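1-pyrroline-5-carboxylate dehydrogenase (Thermus thermophilus, PDB 1UZB) probably catalyses the NAD(P)-dependent oxidation of 1-pyrroline-5-carboxylate, through its open glutamate semialdehyde form, to glutamate. Local coordinates at residues 94-102 with 194-202; 141-152 with 497-507. All blocks are in the same frame, centred on the assembly; numbering follows the deposited sequence. Where two conformers were deposited one is given.

Contact 1: residues 94-102 with 194-202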
loop_
_atom_site.group_PDB
_atom_site.type_symbol
_atom_site.label_atom_id
_atom_site.label_comp_id
_atom_site.label_asym_id
_atom_site.label_seq_id
_atom_site.Cartn_x
_atom_site.Cartn_y
_atom_site.Cartn_z
ATOM N N PRO A 94 -25.324 -8.810 0.523
ATOM C CA PRO A 94 -24.028 -8.131 0.489
ATOM C C PRO A 94 -23.036 -9.139 1.065
ATOM O O PRO A 94 -23.389 -9.914 1.959
ATOM C CB PRO A 94 -24.234 -6.945 1.425
ATOM C CG PRO A 94 -25.686 -6.620 1.231
ATOM C CD PRO A 94 -26.338 -7.988 1.210
ATOM N N GLN A 95 -21.805 -9.140 0.566
ATOM C CA GLN A 95 -20.822 -10.090 1.069
ATOM C C GLN A 95 -20.632 -9.946 2.578
ATOM O O GLN A 95 -20.446 -10.938 3.284
ATOM C CB GLN A 95 -19.481 -9.919 0.351
ATOM C CG GLN A 95 -18.437 -10.951 0.770
ATOM C CD GLN A 95 -18.930 -12.376 0.591
ATOM O OE1 GLN A 95 -19.246 -12.800 -0.522
ATOM N NE2 GLN A 95 -19.004 -13.119 1.687
ATOM N N GLU A 96 -20.695 -8.716 3.083
ATOM C CA GLU A 96 -20.526 -8.498 4.515
ATOM C C GLU A 96 -21.569 -9.271 5.325
ATOM O O GLU A 96 -21.275 -9.782 6.414
ATOM C CB GLU A 96 -20.617 -7.006 4.846
ATOM C CG GLU A 96 -19.417 -6.178 4.384
ATOM C CD GLU A 96 -19.431 -5.861 2.899
ATOM O OE1 GLU A 96 -18.432 -5.288 2.412
ATOM O OE2 GLU A 96 -20.434 -6.168 2.221
ATOM N N ASP A 97 -22.780 -9.358 4.781
ATOM C CA ASP A 97 -23.882 -10.071 5.425
ATOM C C ASP A 97 -23.651 -11.582 5.410
ATOM O O ASP A 97 -23.882 -12.264 6.411
ATOM C CB ASP A 97 -25.211 -9.751 4.724
ATOM C CG ASP A 97 -25.688 -8.329 4.974
ATOM O OD1 ASP A 97 -24.896 -7.487 5.444
ATOM O OD2 ASP A 97 -26.871 -8.053 4.683
ATOM N N ARG A 98 -23.200 -12.110 4.276
ATOM C CA ARG A 98 -22.939 -13.544 4.192
ATOM C C ARG A 98 -21.779 -13.923 5.105
ATOM O O ARG A 98 -21.814 -14.959 5.776
ATOM C CB ARG A 98 -22.623 -13.957 2.748
ATOM C CG ARG A 98 -23.826 -13.907 1.802
ATOM C CD ARG A 98 -23.541 -14.635 0.489
ATOM N NE ARG A 98 -22.496 -13.960 -0.274
ATOM C CZ ARG A 98 -22.715 -13.232 -1.363
ATOM N NH1 ARG A 98 -23.944 -13.089 -1.844
ATOM N NH2 ARG A 98 -21.707 -12.604 -1.951
ATOM N N SER A 99 -20.750 -13.084 5.139
ATOM C CA SER A 99 -19.597 -13.368 5.986
ATOM C C SER A 99 -19.970 -13.356 7.467
ATOM O O SER A 99 -19.495 -14.196 8.232
ATOM C CB SER A 99 -18.464 -12.378 5.700
ATOM O OG SER A 99 -17.888 -12.651 4.428
ATOM N N ARG A 100 -20.818 -12.417 7.884
ATOM C CA ARG A 100 -21.232 -12.386 9.282
ATOM C C ARG A 100 -22.003 -13.662 9.620
ATOM O O ARG A 100 -21.905 -14.165 10.735
ATOM C CB ARG A 100 -22.096 -11.157 9.580
ATOM C CG ARG A 100 -21.304 -9.887 9.871
ATOM C CD ARG A 100 -22.225 -8.729 10.266
ATOM N NE ARG A 100 -22.875 -8.087 9.124
ATOM C CZ ARG A 100 -22.318 -7.131 8.385
ATOM N NH1 ARG A 100 -21.098 -6.695 8.668
ATOM N NH2 ARG A 100 -22.979 -6.612 7.356
ATOM N N LEU A 101 -22.758 -14.194 8.660
ATOM C CA LEU A 101 -23.509 -15.421 8.909
ATOM C C LEU A 101 -22.523 -16.558 9.178
ATOM O O LEU A 101 -22.724 -17.363 10.092
ATOM C CB LEU A 101 -24.408 -15.757 7.712
ATOM C CG LEU A 101 -25.833 -16.183 8.092
ATOM C CD1 LEU A 101 -26.660 -16.410 6.835
ATOM C CD2 LEU A 101 -25.790 -17.443 8.949
ATOM N N LEU A 102 -21.454 -16.626 8.390
ATOM C CA LEU A 102 -20.448 -17.661 8.614
ATOM C C LEU A 102 -19.821 -17.488 9.995
ATOM O O LEU A 102 -19.664 -18.456 10.739
ATOM C CB LEU A 102 -19.347 -17.611 7.547
ATOM C CG LEU A 102 -19.508 -18.590 6.380
ATOM C CD1 LEU A 102 -20.702 -18.180 5.535
ATOM C CD2 LEU A 102 -18.228 -18.622 5.546
ATOM N N ILE A 194 -18.565 -27.078 2.027
ATOM C CA ILE A 194 -19.881 -26.452 1.969
ATOM C C ILE A 194 -19.815 -24.934 2.131
ATOM O O ILE A 194 -20.324 -24.189 1.291
ATOM C CB ILE A 194 -20.807 -26.991 3.090
ATOM C CG1 ILE A 194 -21.101 -28.476 2.870
ATOM C CG2 ILE A 194 -22.100 -26.182 3.140
ATOM C CD1 ILE A 194 -21.853 -29.116 4.015
ATOM N N VAL A 195 -19.173 -24.475 3.204
ATOM C CA VAL A 195 -19.130 -23.043 3.476
ATOM C C VAL A 195 -18.290 -22.207 2.523
ATOM O O VAL A 195 -18.536 -21.012 2.388
ATOM C CB VAL A 195 -18.704 -22.752 4.952
ATOM C CG1 VAL A 195 -19.653 -23.461 5.912
ATOM C CG2 VAL A 195 -17.272 -23.183 5.199
ATOM N N GLY A 196 -17.312 -22.816 1.861
ATOM C CA GLY A 196 -16.506 -22.062 0.913
ATOM C C GLY A 196 -17.401 -21.559 -0.210
ATOM O O GLY A 196 -17.502 -20.351 -0.446
ATOM N N PRO A 197 -18.073 -22.470 -0.931
ATOM C CA PRO A 197 -18.960 -22.055 -2.025
ATOM C C PRO A 197 -20.095 -21.142 -1.550
ATOM O O PRO A 197 -20.426 -20.149 -2.199
ATOM C CB PRO A 197 -19.491 -23.383 -2.558
ATOM C CG PRO A 197 -18.351 -24.328 -2.295
ATOM C CD PRO A 197 -17.899 -23.934 -0.913
ATOM N N VAL A 198 -20.680 -21.483 -0.410
ATOM C CA VAL A 198 -21.787 -20.714 0.149
ATOM C C VAL A 198 -21.391 -19.293 0.547
ATOM O O VAL A 198 -22.167 -18.356 0.372
ATOM C CB VAL A 198 -22.386 -21.450 1.377
ATOM C CG1 VAL A 198 -23.310 -20.529 2.165
ATOM C CG2 VAL A 198 -23.147 -22.681 0.908
ATOM N N ALA A 199 -20.182 -19.132 1.069
ATOM C CA ALA A 199 -19.711 -17.822 1.505
ATOM C C ALA A 199 -19.806 -16.756 0.422
ATOM O O ALA A 199 -20.176 -15.609 0.698
ATOM C CB ALA A 199 -18.273 -17.926 1.998
ATOM N N VAL A 200 -19.484 -17.132 -0.810
ATOM C CA VAL A 200 -19.511 -16.179 -1.906
ATOM C C VAL A 200 -20.813 -16.127 -2.698
ATOM O O VAL A 200 -20.868 -15.506 -3.762
ATOM C CB VAL A 200 -18.324 -16.410 -2.875
ATOM C CG1 VAL A 200 -17.010 -16.145 -2.151
ATOM C CG2 VAL A 200 -18.362 -17.827 -3.431
ATOM N N GLY A 201 -21.859 -16.784 -2.201
ATOM C CA GLY A 201 -23.140 -16.699 -2.883
ATOM C C GLY A 201 -23.737 -17.916 -3.554
ATOM O O GLY A 201 -24.808 -17.815 -4.145
ATOM N N ASN A 202 -23.062 -19.057 -3.493
ATOM C CA ASN A 202 -23.603 -20.270 -4.097
ATOM C C ASN A 202 -24.491 -20.965 -3.072
ATOM O O ASN A 202 -24.506 -20.595 -1.893
ATOM C CB ASN A 202 -22.470 -21.223 -4.485
ATOM C CG ASN A 202 -21.551 -20.647 -5.535
ATOM O OD1 ASN A 202 -21.879 -20.624 -6.720
ATOM N ND2 ASN A 202 -20.389 -20.169 -5.104
#
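Q95 and R98 converge on one backbone oxygen, A199 O, at the end of the helix that runs through 194-199. The short axes of helices 95-102 and 194-199 are nearly antiparallel, at 159°, so this carbonyl meets the first turn of the other helix. Q95 NE2 donates to A199 O over 2.9 Å, and R98 NE donates to the same oxygen over 3.0 Å. Both donors lie well out of the carbonyl plane, one on each face, which leaves the oxygen gripped from two sides. The Q95 chain is anti at chi1 and bent at chi2 (55°), which brings its amide back across the gap. S99 OG, lying in the amide plane, accepts a second bond from Q95 NE2 at 3.0 Å. The amide oxygen is used as well: R98 NH2 reaches Q95 OE1 at 2.9 Å, almost straight (168°) and within the guanidinium plane. Amide and guanidinium thus fix each other's rotation. One guanidinium face lies against the backbone of V200 and G201, with V200 C 3.4 Å above the plane, and R98 NH1 continues to W90 O.

Packing is also close where L102 CD2 meets A199 CB at 3.6 Å, but it slackens along the helix, L102 CD2 standing 4.2 Å from V195 CB. The far side of helix 95-102 takes no part: there R100 salt-bridges to D97 and to E168, D166 and E458 of neighbouring subunits.

G201, with positive phi, lets the chain turn off the helix, G201 N bonding to V198 O and N202 N to P197 O. This is a Schellman motif, which here ends helix 188-199 just before strand 203-207 in the aldehyde dehydrogenase fold.

Contact 2: residues 141-152 with 497-507; sequences FIEYYARAALRY and TGALDYLRLFL
Y145 and Y144 project from helix 141-149 onto 497-507, a loop and short, weakly bonded helix that crosses it at -67° within the aldehyde dehydrogenase fold, leading into strand 507-515. The Y145 ring leaves beside its backbone N (chi1 -67°), which carries its hydroxyl to G498 N; that N-H donates to Y145 OH at 2.8 Å, nearly in line. The ring also lies almost parallel to Y502 but slid aside, with Y145 CZ 3.4 Å from Y502 CD2. A leucine in place of Y145 would probably leave G498 N-H without its acceptor and open a gap beside Y502. Y144 takes the other course, CG anti to N (chi1 -172°), and lays one ring face under G498 O while its hydroxyl end meets L500 CG at 3.6 Å. Between the tyrosines and the helix end, L503 wedges its CD1 against the backbone, only 3.5 Å from A149 CA, and L500 CD2 rests on A148 CB at 3.6 Å. Y152 closes the far end: its ring touches L503 CB and L507 CD1, and its hydroxyl donates to L500 O at 2.6 Å while accepting from a water at 2.8 Å.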
loop_
_atom_site.group_PDB
_atom_site.type_symbol
_atom_site.label_atom_id
_atom_site.label_comp_id
_atom_site.label_asym_id
_atom_site.label_seq_id
_atom_site.Cartn_x
_atom_site.Cartn_y
_atom_site.Cartn_z
ATOM N N PHE A 141 -11.965 -23.340 8.832
ATOM C CA PHE A 141 -12.495 -23.130 7.484
ATOM C C PHE A 141 -13.546 -22.025 7.478
ATOM O O PHE A 141 -13.539 -21.156 6.605
ATOM C CB PHE A 141 -13.121 -24.415 6.930
ATOM C CG PHE A 141 -12.134 -25.377 6.332
ATOM C CD1 PHE A 141 -12.188 -26.727 6.662
ATOM C CD2 PHE A 141 -11.177 -24.952 5.412
ATOM C CE1 PHE A 141 -11.308 -27.644 6.088
ATOM C CE2 PHE A 141 -10.293 -25.862 4.831
ATOM C CZ PHE A 141 -10.359 -27.210 5.171
ATOM N N ILE A 142 -14.454 -22.055 8.449
ATOM C CA ILE A 142 -15.504 -21.048 8.516
ATOM C C ILE A 142 -14.918 -19.654 8.738
ATOM O O ILE A 142 -15.262 -18.709 8.027
ATOM C CB ILE A 142 -16.505 -21.364 9.645
ATOM C CG1 ILE A 142 -17.126 -22.748 9.427
ATOM C CG2 ILE A 142 -17.598 -20.310 9.671
ATOM C CD1 ILE A 142 -17.970 -23.227 10.598
ATOM N N GLU A 143 -14.027 -19.533 9.718
ATOM C CA GLU A 143 -13.400 -18.251 10.033
ATOM C C GLU A 143 -12.565 -17.725 8.867
ATOM O O GLU A 143 -12.604 -16.533 8.550
ATOM C CB GLU A 143 -12.500 -18.391 11.266
ATOM C CG GLU A 143 -13.214 -18.702 12.574
ATOM C CD GLU A 143 -13.893 -17.490 13.190
ATOM O OE1 GLU A 143 -13.643 -16.359 12.730
ATOM O OE2 GLU A 143 -14.671 -17.669 14.150
ATOM N N TYR A 144 -11.817 -18.619 8.228
ATOM C CA TYR A 144 -10.964 -18.237 7.112
ATOM C C TYR A 144 -11.769 -17.820 5.886
ATOM O O TYR A 144 -11.560 -16.733 5.346
ATOM C CB TYR A 144 -10.024 -19.390 6.741
ATOM C CG TYR A 144 -8.981 -19.002 5.718
ATOM C CD1 TYR A 144 -7.762 -18.437 6.106
ATOM C CD2 TYR A 144 -9.229 -19.156 4.357
ATOM C CE1 TYR A 144 -6.819 -18.037 5.155
ATOM C CE2 TYR A 144 -8.301 -18.760 3.405
ATOM C CZ TYR A 144 -7.101 -18.203 3.808
ATOM O OH TYR A 144 -6.188 -17.818 2.855
ATOM N N TYR A 145 -12.689 -18.673 5.445
ATOM C CA TYR A 145 -13.492 -18.354 4.268
ATOM C C TYR A 145 -14.377 -17.120 4.466
ATOM O O TYR A 145 -14.635 -16.389 3.511
ATOM C CB TYR A 145 -14.326 -19.572 3.851
ATOM C CG TYR A 145 -13.502 -20.746 3.345
ATOM C CD1 TYR A 145 -13.953 -22.054 3.506
ATOM C CD2 TYR A 145 -12.270 -20.548 2.711
ATOM C CE1 TYR A 145 -13.204 -23.141 3.057
ATOM C CE2 TYR A 145 -11.504 -21.631 2.257
ATOM C CZ TYR A 145 -11.978 -22.922 2.436
ATOM O OH TYR A 145 -11.220 -23.998 2.028
ATOM N N ALA A 146 -14.833 -16.867 5.692
ATOM C CA ALA A 146 -15.654 -15.682 5.943
ATOM C C ALA A 146 -14.849 -14.429 5.597
ATOM O O ALA A 146 -15.372 -13.481 5.015
ATOM C CB ALA A 146 -16.082 -15.633 7.399
ATOM N N ARG A 147 -13.574 -14.435 5.975
ATOM C CA ARG A 147 -12.681 -13.312 5.716
ATOM C C ARG A 147 -12.211 -13.279 4.266
ATOM O O ARG A 147 -12.197 -12.228 3.631
ATOM C CB ARG A 147 -11.465 -13.387 6.648
ATOM C CG ARG A 147 -11.792 -13.151 8.124
ATOM C CD ARG A 147 -10.592 -13.491 9.005
ATOM N NE ARG A 147 -10.769 -13.122 10.411
ATOM C CZ ARG A 147 -11.556 -13.756 11.274
ATOM N NH1 ARG A 147 -11.638 -13.335 12.529
ATOM N NH2 ARG A 147 -12.256 -14.812 10.893
ATOM N N ALA A 148 -11.830 -14.436 3.741
ATOM C CA ALA A 148 -11.342 -14.510 2.372
ATOM C C ALA A 148 -12.383 -14.057 1.354
ATOM O O ALA A 148 -12.044 -13.431 0.346
ATOM C CB ALA A 148 -10.883 -15.929 2.061
ATOM N N ALA A 149 -13.648 -14.364 1.620
ATOM C CA ALA A 149 -14.725 -13.992 0.708
ATOM C C ALA A 149 -14.799 -12.478 0.500
ATOM O O ALA A 149 -15.147 -12.010 -0.585
ATOM C CB ALA A 149 -16.061 -14.519 1.237
ATOM N N LEU A 150 -14.468 -11.707 1.530
ATOM C CA LEU A 150 -14.524 -10.253 1.411
ATOM C C LEU A 150 -13.507 -9.704 0.417
ATOM O O LEU A 150 -13.663 -8.592 -0.092
ATOM C CB LEU A 150 -14.322 -9.610 2.783
ATOM C CG LEU A 150 -15.523 -9.761 3.724
ATOM C CD1 LEU A 150 -15.127 -9.378 5.140
ATOM C CD2 LEU A 150 -16.670 -8.893 3.231
ATOM N N ARG A 151 -12.470 -10.486 0.133
ATOM C CA ARG A 151 -11.437 -10.064 -0.809
ATOM C C ARG A 151 -11.958 -10.085 -2.247
ATOM O O ARG A 151 -11.321 -9.540 -3.151
ATOM C CB ARG A 151 -10.213 -10.978 -0.686
ATOM C CG ARG A 151 -9.557 -10.953 0.690
ATOM C CD ARG A 151 -8.809 -9.650 0.929
ATOM N NE ARG A 151 -7.524 -9.626 0.236
ATOM C CZ ARG A 151 -6.428 -10.241 0.670
ATOM N NH1 ARG A 151 -6.454 -10.926 1.808
ATOM N NH2 ARG A 151 -5.308 -10.186 -0.038
ATOM N N TYR A 152 -13.116 -10.708 -2.451
ATOM C CA TYR A 152 -13.718 -10.802 -3.780
ATOM C C TYR A 152 -14.945 -9.911 -3.935
ATOM O O TYR A 152 -15.634 -9.976 -4.953
ATOM C CB TYR A 152 -14.142 -12.247 -4.074
ATOM C CG TYR A 152 -13.002 -13.233 -4.170
ATOM C CD1 TYR A 152 -12.528 -13.896 -3.041
ATOM C CD2 TYR A 152 -12.389 -13.494 -5.393
ATOM C CE1 TYR A 152 -11.464 -14.798 -3.128
ATOM C CE2 TYR A 152 -11.331 -14.392 -5.494
ATOM C CZ TYR A 152 -10.873 -15.038 -4.360
ATOM O OH TYR A 152 -9.828 -15.928 -4.460
ATOM N N THR A 497 -7.506 -25.928 -0.505
ATOM C CA THR A 497 -8.407 -25.566 0.582
ATOM C C THR A 497 -7.657 -24.729 1.611
ATOM O O THR A 497 -6.437 -24.822 1.735
ATOM C CB THR A 497 -8.997 -26.813 1.281
ATOM O OG1 THR A 497 -7.947 -27.548 1.924
ATOM C CG2 THR A 497 -9.702 -27.711 0.269
ATOM N N GLY A 498 -8.392 -23.901 2.343
ATOM C CA GLY A 498 -7.765 -23.060 3.350
ATOM C C GLY A 498 -6.854 -22.016 2.736
ATOM O O GLY A 498 -5.864 -21.612 3.343
ATOM N N ALA A 499 -7.193 -21.579 1.527
ATOM C CA ALA A 499 -6.410 -20.580 0.817
ATOM C C ALA A 499 -7.347 -19.636 0.075
ATOM O O ALA A 499 -8.462 -20.013 -0.293
ATOM C CB ALA A 499 -5.471 -21.260 -0.169
ATOM N N LEU A 500 -6.886 -18.409 -0.147
ATOM C CA LEU A 500 -7.680 -17.411 -0.852
ATOM C C LEU A 500 -8.160 -17.929 -2.206
ATOM O O LEU A 500 -9.301 -17.696 -2.593
ATOM C CB LEU A 500 -6.852 -16.136 -1.052
ATOM C CG LEU A 500 -6.389 -15.421 0.222
ATOM C CD1 LEU A 500 -5.405 -14.318 -0.131
ATOM C CD2 LEU A 500 -7.588 -14.855 0.957
ATOM N N ASP A 501 -7.288 -18.642 -2.913
ATOM C CA ASP A 501 -7.604 -19.176 -4.235
ATOM C C ASP A 501 -8.790 -20.129 -4.269
ATOM O O ASP A 501 -9.425 -20.290 -5.306
ATOM C CB ASP A 501 -6.389 -19.903 -4.826
ATOM C CG ASP A 501 -5.336 -18.955 -5.361
ATOM O OD1 ASP A 501 -5.508 -17.722 -5.238
ATOM O OD2 ASP A 501 -4.330 -19.454 -5.913
ATOM N N TYR A 502 -9.092 -20.765 -3.143
ATOM C CA TYR A 502 -10.194 -21.718 -3.114
ATOM C C TYR A 502 -11.522 -21.102 -3.537
ATOM O O TYR A 502 -12.258 -21.687 -4.329
ATOM C CB TYR A 502 -10.341 -22.310 -1.711
ATOM C CG TYR A 502 -11.248 -23.522 -1.628
ATOM C CD1 TYR A 502 -10.907 -24.715 -2.265
ATOM C CD2 TYR A 502 -12.399 -23.502 -0.842
ATOM C CE1 TYR A 502 -11.681 -25.862 -2.112
ATOM C CE2 TYR A 502 -13.182 -24.646 -0.679
ATOM C CZ TYR A 502 -12.810 -25.821 -1.313
ATOM O OH TYR A 502 -13.543 -26.971 -1.111
ATOM N N LEU A 503 -11.827 -19.914 -3.025
ATOM C CA LEU A 503 -13.100 -19.281 -3.344
ATOM C C LEU A 503 -13.266 -18.863 -4.804
ATOM O O LEU A 503 -14.386 -18.818 -5.314
ATOM C CB LEU A 503 -13.340 -18.087 -2.413
ATOM C CG LEU A 503 -13.265 -18.415 -0.915
ATOM C CD1 LEU A 503 -13.631 -17.182 -0.106
ATOM C CD2 LEU A 503 -14.205 -19.568 -0.580
ATOM N N ARG A 504 -12.161 -18.568 -5.482
ATOM C CA ARG A 504 -12.221 -18.168 -6.886
ATOM C C ARG A 504 -12.837 -19.275 -7.746
ATOM O O ARG A 504 -13.431 -19.009 -8.793
ATOM C CB ARG A 504 -10.814 -17.850 -7.402
ATOM C CG ARG A 504 -10.759 -17.437 -8.872
ATOM C CD ARG A 504 -11.469 -16.117 -9.087
ATOM N NE ARG A 504 -11.489 -15.704 -10.487
ATOM C CZ ARG A 504 -12.316 -16.193 -11.405
ATOM N NH1 ARG A 504 -12.252 -15.743 -12.650
ATOM N NH2 ARG A 504 -13.210 -17.125 -11.086
ATOM N N LEU A 505 -12.678 -20.517 -7.295
ATOM C CA LEU A 505 -13.203 -21.674 -8.009
ATOM C C LEU A 505 -14.725 -21.690 -8.080
ATOM O O LEU A 505 -15.311 -22.336 -8.953
ATOM C CB LEU A 505 -12.729 -22.955 -7.324
ATOM C CG LEU A 505 -11.218 -23.163 -7.224
ATOM C CD1 LEU A 505 -10.942 -24.374 -6.352
ATOM C CD2 LEU A 505 -10.620 -23.336 -8.607
ATOM N N PHE A 506 -15.368 -20.968 -7.170
ATOM C CA PHE A 506 -16.823 -20.947 -7.113
ATOM C C PHE A 506 -17.426 -19.628 -7.583
ATOM O O PHE A 506 -18.557 -19.282 -7.231
ATOM C CB PHE A 506 -17.266 -21.276 -5.686
ATOM C CG PHE A 506 -16.681 -22.566 -5.179
ATOM C CD1 PHE A 506 -15.480 -22.578 -4.476
ATOM C CD2 PHE A 506 -17.288 -23.778 -5.479
ATOM C CE1 PHE A 506 -14.894 -23.780 -4.083
ATOM C CE2 PHE A 506 -16.711 -24.983 -5.092
ATOM C CZ PHE A 506 -15.511 -24.983 -4.393
ATOM N N LEU A 507 -16.668 -18.912 -8.410
ATOM C CA LEU A 507 -17.084 -17.624 -8.947
ATOM C C LEU A 507 -16.790 -17.522 -10.438
ATOM O O LEU A 507 -15.902 -18.202 -10.957
ATOM C CB LEU A 507 -16.314 -16.495 -8.254
ATOM C CG LEU A 507 -16.517 -16.304 -6.754
ATOM C CD1 LEU A 507 -15.420 -15.408 -6.198
ATOM C CD2 LEU A 507 -17.893 -15.703 -6.500
HETATM O O HOH W 1 -7.763 -15.475 -6.347
#

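Overall arrangement
Contacts 1 and 2 lie with centres about 9 Å apart and both involve helix 128-149. In contact 2 it is one of the partners; in contact 1 it packs beside both helices, through A149 against Q95 and Y145 against V195. Two probable hydrogen bonds join them, S99 OG to A146 O at 2.7 Å and N202 ND2 to F506 O at 2.9 Å. All touching residues of contact 1 are buried, and its chemistry is an amide and a guanidinium meeting a helix end. Contact 2 is larger, 720 against 316 Å² buried, and relies on aromatic rings, leucines and tyrosine hydroxyls; its margin reaches another subunit, where R504 pairs with D501 of that neighbouring subunit and D501 with its R504.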